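Local coordinates for p-nitrophenyl phosphatase (Pho2) (Archaeoglobus fulgidus, PDB 3QGM), which probably hydrolyses phosphate esters as a phosphatase of the haloacid dehalogenase superfamily, with a calcium ion bound at its acidic metal site, at residues A[53-58]-A[68-73]; A[86-91]-A[117-122]; A[192-197]-A[222-227]; A[211-216]-A[233-238]. All coordinates share one frame; numbering follows the deposited sequence. Where two conformers were deposited one is given.

Contact 1: residues A[53-58]-A[68-73]; sequences SRRILL and VGEDEI
In the second half of the beta-alpha-beta unit formed by strand 42-47, helix 54-63 and strand 73-75, part of the haloacid dehalogenase core, Arg54 and Arg55 in the first turn of the helix reach across to Glu70 and Asp71 in the loop. The four charged residues form one salt-bridge network. Its shortest link runs from Arg55 NH2 to Glu70 OE2, 2.9 Å and nearly straight at 163°; the oxygen lies in the guanidinium plane, yet the nitrogen comes from well above the carboxylate plane. Arg54 takes the other carboxylate oxygen more loosely, NH1 to Glu70 OE1 at 3.4 Å, while its guanidinium face has Glu70 CG over the rim. Arg54 NH2 approaches Asp71 OD1 at a long 3.5 Å, in the one conformer of Asp71 given. The Arg54 chain, with CG anti to the backbone N (chi1 179°) and a bend at chi3, carries the guanidinium to the loop, where it crosses Glu70 at about a right angle. A leucine in place of Arg54 would probably leave Glu70 to Arg55 alone and strip Asp71 of its charged partner here. Beside these charges the contact is apolar. Leu58 CD1 packs against both Val68 CG1 (3.8 Å) and, in one of two deposited conformers, Ile73 CG1 (3.7 Å). Around the contact, Arg54 makes a cation-pi contact with Tyr78 and its backbone N bonds to Glu104. Val68 lies on Phe45 of strand 42-47, and Leu57 spans Ser47 of that strand and Val75 of strand 73-75, fixing the helix against the sheet.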
loop_
_atom_site.group_PDB
_atom_site.type_symbol
_atom_site.label_atom_id
_atom_site.label_comp_id
_atom_site.label_asym_id
_atom_site.label_seq_id
_atom_site.Cartn_x
_atom_site.Cartn_y
_atom_site.Cartn_z
ATOM N N SER A 53 15.246 -19.229 0.078
ATOM C CA SER A 53 16.175 -19.497 1.160
ATOM C C SER A 53 17.601 -19.329 0.639
ATOM O O SER A 53 17.843 -19.366 -0.588
ATOM C CB SER A 53 15.936 -20.904 1.680
ATOM O OG SER A 53 16.329 -21.877 0.720
ATOM N N ARG A 54 18.554 -19.173 1.550
ATOM C CA ARG A 54 19.942 -19.040 1.155
ATOM C C ARG A 54 20.378 -20.213 0.301
ATOM O O ARG A 54 21.080 -20.028 -0.705
ATOM C CB ARG A 54 20.883 -18.946 2.355
ATOM C CG ARG A 54 22.334 -18.829 1.906
ATOM C CD ARG A 54 23.342 -18.482 2.983
ATOM N NE ARG A 54 23.370 -19.488 4.020
ATOM C CZ ARG A 54 24.294 -19.572 4.986
ATOM N NH1 ARG A 54 24.158 -20.505 5.897
ATOM N NH2 ARG A 54 25.313 -18.707 5.077
ATOM N N ARG A 55 20.004 -21.420 0.694
ATOM C CA ARG A 55 20.558 -22.578 0.010
ATOM C C ARG A 55 20.031 -22.705 -1.390
ATOM O O ARG A 55 20.739 -23.186 -2.243
ATOM C CB ARG A 55 20.353 -23.858 0.808
ATOM C CG ARG A 55 21.103 -25.037 0.238
ATOM C CD ARG A 55 21.315 -26.105 1.288
ATOM N NE ARG A 55 21.933 -25.531 2.472
ATOM C CZ ARG A 55 23.241 -25.467 2.683
ATOM N NH1 ARG A 55 24.113 -25.967 1.796
ATOM N NH2 ARG A 55 23.674 -24.902 3.813
ATOM N N ILE A 56 18.812 -22.242 -1.669
ATOM C CA ILE A 56 18.355 -22.198 -3.097
ATOM C C ILE A 56 19.296 -21.365 -3.979
ATOM O O ILE A 56 19.737 -21.798 -5.083
ATOM C CB ILE A 56 16.941 -21.639 -3.217
ATOM C CG1 ILE A 56 15.942 -22.512 -2.433
ATOM C CG2 ILE A 56 16.567 -21.380 -4.657
ATOM C CD1 ILE A 56 15.804 -23.914 -2.884
ATOM N N LEU A 57 19.621 -20.170 -3.498
ATOM C CA LEU A 57 20.520 -19.286 -4.246
ATOM C C LEU A 57 21.954 -19.814 -4.325
ATOM O O LEU A 57 22.637 -19.648 -5.352
ATOM C CB LEU A 57 20.458 -17.861 -3.656
ATOM C CG LEU A 57 19.144 -17.101 -3.965
ATOM C CD1 LEU A 57 19.139 -15.679 -3.392
ATOM C CD2 LEU A 57 18.926 -17.040 -5.482
ATOM N N LEU A 58 22.410 -20.467 -3.264
ATOM C CA LEU A 58 23.667 -21.205 -3.261
ATOM C C LEU A 58 23.618 -22.242 -4.366
ATOM O O LEU A 58 24.493 -22.283 -5.234
ATOM C CB LEU A 58 23.906 -21.882 -1.899
ATOM C CG LEU A 58 25.195 -22.698 -1.677
ATOM C CD1 LEU A 58 26.390 -21.785 -1.964
ATOM C CD2 LEU A 58 25.297 -23.397 -0.286
ATOM N N VAL A 68 31.234 -22.126 -4.845
ATOM C CA VAL A 68 30.679 -21.161 -3.883
ATOM C C VAL A 68 30.336 -21.935 -2.627
ATOM O O VAL A 68 29.684 -22.969 -2.689
ATOM C CB VAL A 68 29.363 -20.475 -4.435
ATOM C CG1 VAL A 68 28.870 -19.389 -3.523
ATOM C CG2 VAL A 68 29.569 -19.910 -5.838
ATOM N N GLY A 69 30.796 -21.455 -1.489
ATOM C CA GLY A 69 30.356 -21.986 -0.178
ATOM C C GLY A 69 29.206 -21.186 0.444
ATOM O O GLY A 69 28.983 -20.030 0.087
ATOM N N GLU A 70 28.474 -21.837 1.349
ATOM C CA GLU A 70 27.474 -21.205 2.228
ATOM C C GLU A 70 27.772 -19.734 2.597
ATOM O O GLU A 70 26.943 -18.807 2.420
ATOM C CB GLU A 70 27.443 -22.001 3.551
ATOM C CG GLU A 70 26.124 -22.607 3.930
ATOM C CD GLU A 70 26.267 -23.545 5.122
ATOM O OE1 GLU A 70 26.309 -23.071 6.287
ATOM O OE2 GLU A 70 26.344 -24.770 4.883
ATOM N N ASP A 71 28.949 -19.521 3.150
ATOM C CA ASP A 71 29.201 -18.227 3.768
ATOM C C ASP A 71 29.461 -17.115 2.742
ATOM O O ASP A 71 29.421 -15.946 3.086
ATOM C CB ASP A 71 30.264 -18.361 4.868
ATOM C CG ASP A 71 29.744 -19.167 6.067
ATOM O OD1 ASP A 71 28.540 -19.067 6.415
ATOM O OD2 ASP A 71 30.518 -19.929 6.649
ATOM N N GLU A 72 29.640 -17.489 1.482
ATOM C CA GLU A 72 29.802 -16.517 0.416
ATOM C C GLU A 72 28.460 -15.971 -0.134
ATOM O O GLU A 72 28.502 -15.210 -1.091
ATOM C CB GLU A 72 30.555 -17.153 -0.768
ATOM C CG GLU A 72 32.010 -17.462 -0.524
ATOM C CD GLU A 72 32.628 -18.183 -1.718
ATOM O OE1 GLU A 72 32.343 -19.387 -1.904
ATOM O OE2 GLU A 72 33.370 -17.547 -2.487
ATOM N N ILE A 73 27.315 -16.390 0.422
ATOM C CA ILE A 73 25.969 -15.990 -0.047
ATOM C C ILE A 73 25.247 -15.276 1.086
ATOM O O ILE A 73 25.095 -15.856 2.159
ATOM C CB ILE A 73 25.021 -17.203 -0.394
ATOM C CG1 ILE A 73 25.647 -18.239 -1.332
ATOM C CG2 ILE A 73 23.740 -16.694 -1.025
ATOM C CD1 ILE A 73 25.745 -17.777 -2.714
#

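Contact 2: residues A[86-91]-A[117-122]; sequences REKPNA and EAEYLV
Tyr120 carries the tightly packed half of this contact, its ring lying beside the end of helix 76-87 and the turn that follows. With CG anti to the carbonyl carbon (chi1 -75°), the ring extends toward the helix, and its hydroxyl donates to Glu87 OE1 over a very short 2.4 Å. The carboxylate oxygen sits at the ring edge, in plane, and the two flat groups are turned only 32° apart. Ala91 CB touches the ring obliquely, 3.7 Å from Tyr120 CE1. Arg146 gives Glu87 a second partner through a salt bridge at OE2, so the buried phenol meets a carboxylate whose two oxygens each have a partner.

The solvent side is looser. Lys88 NZ forms a salt bridge with Glu119 OE1, but the model is too crowded at that oxygen for its position to be trusted. The other oxygen, Glu119 OE2, lies 3.4 Å from Ala91 CA and accepts from a water that also donates to Asn90 O at 3.0 Å; it takes the backbone N of Lys92 as well. A type II turn from Lys88 to Ala91 is closed by the 2.9 Å bond from Ala91 N to Lys88 O. Helix 76-87, which covers Tyr120 and Val122 through Ile84, thus leads through a tight turn into strand 92-95, the parallel neighbour of 120-123 in the second sheet, which is probably the cap domain of this HAD phosphatase.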
loop_
_atom_site.group_PDB
_atom_site.type_symbol
_atom_site.label_atom_id
_atom_site.label_comp_id
_atom_site.label_asym_id
_atom_site.label_seq_id
_atom_site.Cartn_x
_atom_site.Cartn_y
_atom_site.Cartn_z
ATOM N N ARG A 86 19.746 -12.938 16.562
ATOM C CA ARG A 86 20.809 -12.308 17.355
ATOM C C ARG A 86 20.247 -11.345 18.371
ATOM O O ARG A 86 20.674 -11.305 19.509
ATOM C CB ARG A 86 21.759 -11.557 16.461
ATOM C CG ARG A 86 22.614 -12.491 15.729
ATOM C CD ARG A 86 23.412 -11.769 14.749
ATOM N NE ARG A 86 23.983 -12.679 13.776
ATOM C CZ ARG A 86 24.549 -12.269 12.653
ATOM N NH1 ARG A 86 24.591 -10.969 12.364
ATOM N NH2 ARG A 86 25.072 -13.158 11.821
ATOM N N GLU A 87 19.273 -10.564 17.926
ATOM C CA GLU A 87 18.604 -9.633 18.791
ATOM C C GLU A 87 17.815 -10.333 19.892
ATOM O O GLU A 87 17.760 -9.859 21.009
ATOM C CB GLU A 87 17.615 -8.801 17.947
ATOM C CG GLU A 87 17.786 -7.376 18.111
ATOM C CD GLU A 87 16.823 -6.572 17.267
ATOM O OE1 GLU A 87 15.623 -6.901 17.181
ATOM O OE2 GLU A 87 17.304 -5.577 16.727
ATOM N N LYS A 88 17.132 -11.417 19.535
ATOM C CA LYS A 88 16.243 -12.092 20.456
ATOM C C LYS A 88 16.116 -13.558 20.132
ATOM O O LYS A 88 15.262 -13.971 19.338
ATOM C CB LYS A 88 14.868 -11.428 20.548
ATOM C CG LYS A 88 14.002 -12.116 21.581
ATOM C CD LYS A 88 13.097 -11.223 22.399
ATOM C CE LYS A 88 12.291 -12.124 23.349
ATOM N NZ LYS A 88 11.166 -11.406 24.036
ATOM N N PRO A 89 16.997 -14.362 20.739
ATOM C CA PRO A 89 16.986 -15.787 20.497
ATOM C C PRO A 89 15.610 -16.369 20.688
ATOM O O PRO A 89 14.928 -16.037 21.650
ATOM C CB PRO A 89 17.967 -16.326 21.529
ATOM C CG PRO A 89 18.964 -15.160 21.697
ATOM C CD PRO A 89 18.070 -13.952 21.682
ATOM N N ASN A 90 15.205 -17.210 19.733
ATOM C CA ASN A 90 13.892 -17.852 19.724
ATOM C C ASN A 90 12.752 -16.875 19.763
ATOM O O ASN A 90 11.706 -17.195 20.294
ATOM C CB ASN A 90 13.749 -18.846 20.883
ATOM C CG ASN A 90 14.987 -19.687 21.071
ATOM O OD1 ASN A 90 15.552 -19.721 22.164
ATOM N ND2 ASN A 90 15.436 -20.368 19.999
ATOM N N ALA A 91 12.918 -15.703 19.186
ATOM C CA ALA A 91 11.807 -14.739 19.153
ATOM C C ALA A 91 10.592 -15.326 18.416
ATOM O O ALA A 91 10.750 -16.150 17.501
ATOM C CB ALA A 91 12.242 -13.409 18.525
ATOM N N GLU A 117 0.253 -13.030 18.688
ATOM C CA GLU A 117 1.212 -13.530 19.679
ATOM C C GLU A 117 2.612 -13.053 19.357
ATOM O O GLU A 117 3.479 -13.124 20.202
ATOM C CB GLU A 117 1.229 -15.072 19.679
ATOM C CG GLU A 117 -0.090 -15.723 20.140
ATOM C CD GLU A 117 -0.255 -17.207 19.712
ATOM O OE1 GLU A 117 0.447 -17.717 18.782
ATOM O OE2 GLU A 117 -1.136 -17.862 20.312
ATOM N N ALA A 118 2.833 -12.584 18.125
ATOM C CA ALA A 118 4.178 -12.235 17.670
ATOM C C ALA A 118 4.831 -11.137 18.487
ATOM O O ALA A 118 4.159 -10.189 18.865
ATOM C CB ALA A 118 4.129 -11.797 16.194
ATOM N N GLU A 119 6.138 -11.250 18.718
ATOM C CA GLU A 119 6.959 -10.122 19.142
ATOM C C GLU A 119 7.559 -9.363 17.950
ATOM O O GLU A 119 7.967 -8.228 18.101
ATOM C CB GLU A 119 8.130 -10.567 20.014
ATOM C CG GLU A 119 7.882 -11.809 20.849
ATOM C CD GLU A 119 9.202 -12.391 21.353
ATOM O OE1 GLU A 119 10.067 -11.551 21.723
ATOM O OE2 GLU A 119 9.377 -13.637 21.339
ATOM N N TYR A 120 7.668 -10.015 16.791
ATOM C CA TYR A 120 8.187 -9.371 15.591
ATOM C C TYR A 120 7.211 -9.544 14.436
ATOM O O TYR A 120 6.676 -10.653 14.211
ATOM C CB TYR A 120 9.529 -9.973 15.167
ATOM C CG TYR A 120 10.752 -9.574 15.992
ATOM C CD1 TYR A 120 10.961 -10.095 17.269
ATOM C CD2 TYR A 120 11.701 -8.661 15.484
ATOM C CE1 TYR A 120 12.082 -9.703 18.032
ATOM C CE2 TYR A 120 12.818 -8.264 16.249
ATOM C CZ TYR A 120 12.994 -8.809 17.508
ATOM O OH TYR A 120 14.093 -8.466 18.224
ATOM N N LEU A 121 7.022 -8.452 13.696
ATOM C CA LEU A 121 6.402 -8.479 12.404
ATOM C C LEU A 121 7.501 -8.475 11.349
ATOM O O LEU A 121 8.320 -7.574 11.319
ATOM C CB LEU A 121 5.460 -7.237 12.246
ATOM C CG LEU A 121 4.903 -6.926 10.848
ATOM C CD1 LEU A 121 4.098 -8.141 10.286
ATOM C CD2 LEU A 121 4.063 -5.539 10.867
ATOM N N VAL A 122 7.497 -9.475 10.475
ATOM C CA VAL A 122 8.487 -9.655 9.435
ATOM C C VAL A 122 7.791 -9.564 8.067
ATOM O O VAL A 122 6.945 -10.371 7.722
ATOM C CB VAL A 122 9.222 -11.008 9.609
ATOM C CG1 VAL A 122 10.353 -11.161 8.622
ATOM C CG2 VAL A 122 9.750 -11.112 11.043
HETATM O O HOH W 1 10.475 -15.549 22.528
#

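Contact 3: residues A[192-197]-A[222-227]; sequences IMREAL and KAIGAE
Ile224, near the end of helix 214-224, is the side chain that meets helix 190-200, and it can be followed outward. At the root, Ile224 CB lies 4.3 Å from Leu197 CD1. One branch, CG2, carries most of the contact: it packs against CB of Met193, a selenomethionine, at 3.7 Å and at the same time stands over the centre of the Arg194 guanidinium, 3.7 Å from Arg194 CZ. The methyl therefore meets the flat group by its face, while Arg194, extended from CG to NE, runs antiparallel alongside the isoleucine. The other branch starts with Ile224 CG1, which holds the crowded position between backbone N and carbonyl carbon (Ile224 chi1 44°) and lies 4.1 Å from Met193 CB. CD1, at the tip, has no partner within 4.2 Å in 192-197. Beyond Ile224 the chain turns at Gly225 in a Schellman motif, its positive phi of 71° accompanied by a bond from Gly225 N to Lys222 O. Helix 190-200 rests on the parallel sheet: Met193 and, just past the other helix, Ala226 both touch Val209 of strand 207-211, Leu197 lies on Val207, and Ala196 spreads over strands 42-47 and 73-75 at Val46 and Leu74.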
loop_
_atom_site.group_PDB
_atom_site.type_symbol
_atom_site.label_atom_id
_atom_site.label_comp_id
_atom_site.label_asym_id
_atom_site.label_seq_id
_atom_site.Cartn_x
_atom_site.Cartn_y
_atom_site.Cartn_z
ATOM N N ILE A 192 22.286 -5.195 5.789
ATOM C CA ILE A 192 22.854 -6.332 5.028
ATOM C C ILE A 192 24.333 -6.071 4.634
ATOM O O ILE A 192 25.191 -6.993 4.702
ATOM C CB ILE A 192 21.980 -6.725 3.823
ATOM C CG1 ILE A 192 22.408 -8.082 3.258
ATOM C CG2 ILE A 192 21.997 -5.632 2.767
ATOM C CD1 ILE A 192 21.378 -8.692 2.330
HETATM N N MSE A 193 24.648 -4.815 4.367
HETATM C CA MSE A 193 25.983 -4.424 3.954
HETATM C C MSE A 193 27.075 -4.609 5.052
HETATM O O MSE A 193 28.175 -5.114 4.771
HETATM C CB MSE A 193 25.944 -2.982 3.399
HETATM C CG MSE A 193 25.038 -2.889 2.146
HETATM SE SE MSE A 193 25.438 -4.141 0.666
HETATM C CE MSE A 193 27.073 -3.356 -0.079
ATOM N N ARG A 194 26.758 -4.233 6.290
ATOM C CA ARG A 194 27.668 -4.422 7.392
ATOM C C ARG A 194 27.784 -5.910 7.709
ATOM O O ARG A 194 28.857 -6.371 8.110
ATOM C CB ARG A 194 27.267 -3.570 8.612
ATOM C CG ARG A 194 27.348 -2.070 8.252
ATOM C CD ARG A 194 27.343 -1.061 9.430
ATOM N NE ARG A 194 27.296 0.322 8.913
ATOM C CZ ARG A 194 28.313 0.954 8.311
ATOM N NH1 ARG A 194 28.133 2.192 7.850
ATOM N NH2 ARG A 194 29.518 0.369 8.161
ATOM N N GLU A 195 26.723 -6.682 7.468
ATOM C CA GLU A 195 26.849 -8.123 7.663
ATOM C C GLU A 195 27.840 -8.690 6.649
ATOM O O GLU A 195 28.632 -9.575 6.993
ATOM C CB GLU A 195 25.515 -8.865 7.598
ATOM C CG GLU A 195 25.626 -10.398 7.727
ATOM C CD GLU A 195 26.063 -10.880 9.120
ATOM O OE1 GLU A 195 26.220 -10.043 10.037
ATOM O OE2 GLU A 195 26.243 -12.100 9.301
ATOM N N ALA A 196 27.787 -8.190 5.417
ATOM C CA ALA A 196 28.639 -8.709 4.350
ATOM C C ALA A 196 30.124 -8.394 4.609
ATOM O O ALA A 196 30.993 -9.249 4.390
ATOM C CB ALA A 196 28.214 -8.172 2.980
ATOM N N LEU A 197 30.390 -7.172 5.058
ATOM C CA LEU A 197 31.731 -6.760 5.533
ATOM C C LEU A 197 32.306 -7.663 6.659
ATOM O O LEU A 197 33.435 -8.157 6.559
ATOM C CB LEU A 197 31.671 -5.323 6.017
ATOM C CG LEU A 197 31.519 -4.263 4.942
ATOM C CD1 LEU A 197 31.632 -2.859 5.550
ATOM C CD2 LEU A 197 32.596 -4.419 3.885
ATOM N N LYS A 222 27.801 3.554 -1.196
ATOM C CA LYS A 222 28.072 4.864 -0.601
ATOM C C LYS A 222 27.834 4.848 0.910
ATOM O O LYS A 222 28.602 5.439 1.675
ATOM C CB LYS A 222 27.200 5.929 -1.240
ATOM C CG LYS A 222 27.384 6.052 -2.729
ATOM C CD LYS A 222 28.202 7.221 -3.088
ATOM C CE LYS A 222 28.385 7.344 -4.594
ATOM N NZ LYS A 222 29.695 8.045 -4.849
ATOM N N ALA A 223 26.803 4.132 1.330
ATOM C CA ALA A 223 26.405 4.149 2.717
ATOM C C ALA A 223 27.431 3.480 3.636
ATOM O O ALA A 223 27.585 3.918 4.783
ATOM C CB ALA A 223 25.024 3.516 2.879
ATOM N N ILE A 224 28.152 2.465 3.150
ATOM C CA ILE A 224 29.208 1.840 3.971
ATOM C C ILE A 224 30.609 2.398 3.629
ATOM O O ILE A 224 31.609 1.983 4.211
ATOM C CB ILE A 224 29.182 0.255 3.962
ATOM C CG1 ILE A 224 28.975 -0.348 2.584
ATOM C CG2 ILE A 224 28.024 -0.288 4.793
ATOM C CD1 ILE A 224 29.899 0.043 1.610
ATOM N N GLY A 225 30.663 3.385 2.742
ATOM C CA GLY A 225 31.930 3.994 2.371
ATOM C C GLY A 225 32.807 3.081 1.532
ATOM O O GLY A 225 34.015 3.165 1.609
ATOM N N ALA A 226 32.187 2.209 0.727
ATOM C CA ALA A 226 32.916 1.363 -0.217
ATOM C C ALA A 226 32.759 1.896 -1.630
ATOM O O ALA A 226 31.669 2.353 -2.016
ATOM C CB ALA A 226 32.379 -0.066 -0.152
ATOM N N GLU A 227 33.812 1.743 -2.428
ATOM C CA GLU A 227 33.784 2.146 -3.834
ATOM C C GLU A 227 32.750 1.315 -4.552
ATOM O O GLU A 227 32.524 0.168 -4.193
ATOM C CB GLU A 227 35.146 1.926 -4.516
ATOM C CG GLU A 227 36.252 2.827 -4.015
ATOM C CD GLU A 227 37.470 2.774 -4.931
ATOM O OE1 GLU A 227 38.351 1.944 -4.674
ATOM O OE2 GLU A 227 37.506 3.518 -5.933
#

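Contact 4: residues A[211-216]-A[233-238]; sequences GDQIDV and TGVTTR. With CA (calcium ion), chain E.
Asp212 and Gln213 meet Gly234, Val235 and Thr236 at the metal site, just after Gly211, which ends strand 207-211. Asp212 splits its carboxylate: OD1 binds the calcium at 2.3 Å, and OD2 accepts from Val235 N at 2.9 Å, a nearly straight bond (172°) on its anti side, tilted out of the carboxylate plane. A calcium-bound water also donates to OD2, so the group is held by metal, backbone and water together. A CB on Gly234 would point at OD2 and clash with it. The Asp212 carbonyl in turn is taken by Thr236 OG1 at 2.6 Å, tilted from the carbonyl plane, with a weak bond from Thr236 N beside it. Gln213, the N-cap, lays its CG against Val235 CB at 3.8 Å and turns NE2 to a second metal-bound water at 2.9 Å. Replacing Gln213 by alanine is likely to leave that water without its second-shell partner and open a gap beside Val235. Ile214 N, first in helix 214-224, donates to a water 2.8 Å away that also bonds to Thr236 OG1. Asp14 OD2 and Asp16 O are among the other calcium ligands, beside three waters; an acidic residue after a strand end joining the DxD aspartates at the metal is as in HAD phosphatases. Thr236 lies on Leu241 and Met244 of helix 241-248 and on Leu230 of strand 227-231, between helix and sheet.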
loop_
_atom_site.group_PDB
_atom_site.type_symbol
_atom_site.label_atom_id
_atom_site.label_comp_id
_atom_site.label_asym_id
_atom_site.label_seq_id
_atom_site.Cartn_x
_atom_site.Cartn_y
_atom_site.Cartn_z
ATOM N N GLY A 211 27.055 -3.982 -8.909
ATOM C CA GLY A 211 25.665 -4.192 -9.175
ATOM C C GLY A 211 25.151 -3.518 -10.419
ATOM O O GLY A 211 25.896 -2.843 -11.144
ATOM N N ASP A 212 23.862 -3.702 -10.660
ATOM C CA ASP A 212 23.230 -3.237 -11.886
ATOM C C ASP A 212 22.257 -2.112 -11.655
ATOM O O ASP A 212 21.735 -1.614 -12.618
ATOM C CB ASP A 212 22.540 -4.391 -12.656
ATOM C CG ASP A 212 21.276 -4.906 -11.966
ATOM O OD1 ASP A 212 21.197 -4.885 -10.725
ATOM O OD2 ASP A 212 20.372 -5.371 -12.684
ATOM N N GLN A 213 22.026 -1.722 -10.394
ATOM C CA GLN A 213 21.091 -0.640 -10.025
ATOM C C GLN A 213 21.745 0.462 -9.186
ATOM O O GLN A 213 22.290 0.230 -8.085
ATOM C CB GLN A 213 19.899 -1.209 -9.255
ATOM C CG GLN A 213 19.024 -2.126 -10.078
ATOM C CD GLN A 213 17.749 -2.530 -9.338
ATOM O OE1 GLN A 213 16.671 -2.063 -9.657
ATOM N NE2 GLN A 213 17.875 -3.426 -8.386
ATOM N N ILE A 214 21.643 1.690 -9.685
ATOM C CA ILE A 214 22.229 2.852 -9.006
ATOM C C ILE A 214 21.581 3.078 -7.672
ATOM O O ILE A 214 22.257 3.231 -6.652
ATOM C CB ILE A 214 22.054 4.077 -9.822
ATOM C CG1 ILE A 214 22.721 3.859 -11.182
ATOM C CG2 ILE A 214 22.571 5.371 -9.018
ATOM C CD1 ILE A 214 23.929 4.666 -11.447
ATOM N N ASP A 215 20.260 3.057 -7.656
ATOM C CA ASP A 215 19.493 3.275 -6.423
ATOM C C ASP A 215 19.483 2.115 -5.459
ATOM O O ASP A 215 18.968 2.242 -4.375
ATOM C CB ASP A 215 18.038 3.597 -6.752
ATOM C CG ASP A 215 17.331 2.464 -7.446
ATOM O OD1 ASP A 215 16.153 2.266 -7.154
ATOM O OD2 ASP A 215 17.941 1.805 -8.298
ATOM N N VAL A 216 20.025 0.969 -5.849
ATOM C CA VAL A 216 20.123 -0.135 -4.923
ATOM C C VAL A 216 21.593 -0.385 -4.588
ATOM O O VAL A 216 22.041 -0.237 -3.441
ATOM C CB VAL A 216 19.425 -1.372 -5.537
ATOM C CG1 VAL A 216 19.626 -2.610 -4.687
ATOM C CG2 VAL A 216 17.878 -1.047 -5.745
ATOM N N THR A 233 24.948 -5.136 -17.600
ATOM C CA THR A 233 24.328 -6.408 -17.995
ATOM C C THR A 233 22.887 -6.585 -17.487
ATOM O O THR A 233 22.250 -7.539 -17.866
ATOM C CB THR A 233 25.171 -7.626 -17.548
ATOM O OG1 THR A 233 25.682 -7.418 -16.220
ATOM C CG2 THR A 233 26.338 -7.856 -18.551
ATOM N N GLY A 234 22.355 -5.631 -16.702
ATOM C CA GLY A 234 21.042 -5.786 -16.072
ATOM C C GLY A 234 20.192 -4.535 -16.236
ATOM O O GLY A 234 20.110 -4.006 -17.336
ATOM N N VAL A 235 19.583 -4.054 -15.151
ATOM C CA VAL A 235 18.629 -2.929 -15.199
ATOM C C VAL A 235 19.217 -1.627 -15.862
ATOM O O VAL A 235 18.516 -0.899 -16.593
ATOM C CB VAL A 235 18.086 -2.651 -13.754
ATOM C CG1 VAL A 235 17.352 -1.348 -13.660
ATOM C CG2 VAL A 235 17.195 -3.827 -13.227
ATOM N N THR A 236 20.498 -1.339 -15.641
ATOM C CA THR A 236 21.076 -0.126 -16.203
ATOM C C THR A 236 21.751 -0.462 -17.504
ATOM O O THR A 236 22.429 -1.467 -17.624
ATOM C CB THR A 236 22.003 0.604 -15.227
ATOM O OG1 THR A 236 21.405 0.610 -13.925
ATOM C CG2 THR A 236 22.235 2.079 -15.676
ATOM N N THR A 237 21.469 0.328 -18.530
ATOM C CA THR A 237 22.039 0.074 -19.859
ATOM C C THR A 237 22.840 1.290 -20.307
ATOM O O THR A 237 22.784 2.370 -19.682
ATOM C CB THR A 237 20.956 -0.171 -20.865
ATOM O OG1 THR A 237 20.211 1.028 -21.002
ATOM C CG2 THR A 237 20.028 -1.301 -20.399
ATOM N N ARG A 238 23.573 1.129 -21.397
ATOM C CA ARG A 238 24.317 2.271 -21.960
ATOM C C ARG A 238 23.338 3.444 -22.275
ATOM O O ARG A 238 23.636 4.631 -21.996
ATOM C CB ARG A 238 25.155 1.806 -23.169
ATOM C CG ARG A 238 26.304 2.741 -23.588
ATOM C CD ARG A 238 27.349 2.967 -22.477
ATOM N NE ARG A 238 28.403 1.940 -22.411
ATOM C CZ ARG A 238 29.421 1.965 -21.545
ATOM N NH1 ARG A 238 30.334 1.005 -21.561
ATOM N NH2 ARG A 238 29.535 2.946 -20.649
HETATM CA CA CA E . 20.478 -6.515 -9.314
HETATM O O HOH W 2 18.663 -6.304 -10.933
HETATM O O HOH W 3 20.231 -4.973 -7.860
HETATM O O HOH W 4 20.160 2.423 -11.904
HETATM O O HOH W 5 18.760 -7.604 -8.143
#

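Contact 4 holds the metal site directly, through Asp212, while contacts 1 and 3 lie farther out: the side chains of Leu57 and Met193 are each about 11 Å from the calcium, and that of Leu57 is about 7 Å from that of Asp16. Contacts 3 and 4 share helix 214-224, whose first turn follows the metal ligand and whose far end packs on helix 190-200; their centres are 18 Å apart. Contact 2 is remote, its centre 34 Å from that of contact 4 and in the other sheet. It is nevertheless joined to contact 3 by a salt bridge from Arg86 NH2 to Glu195 OE2 at 3.0 Å.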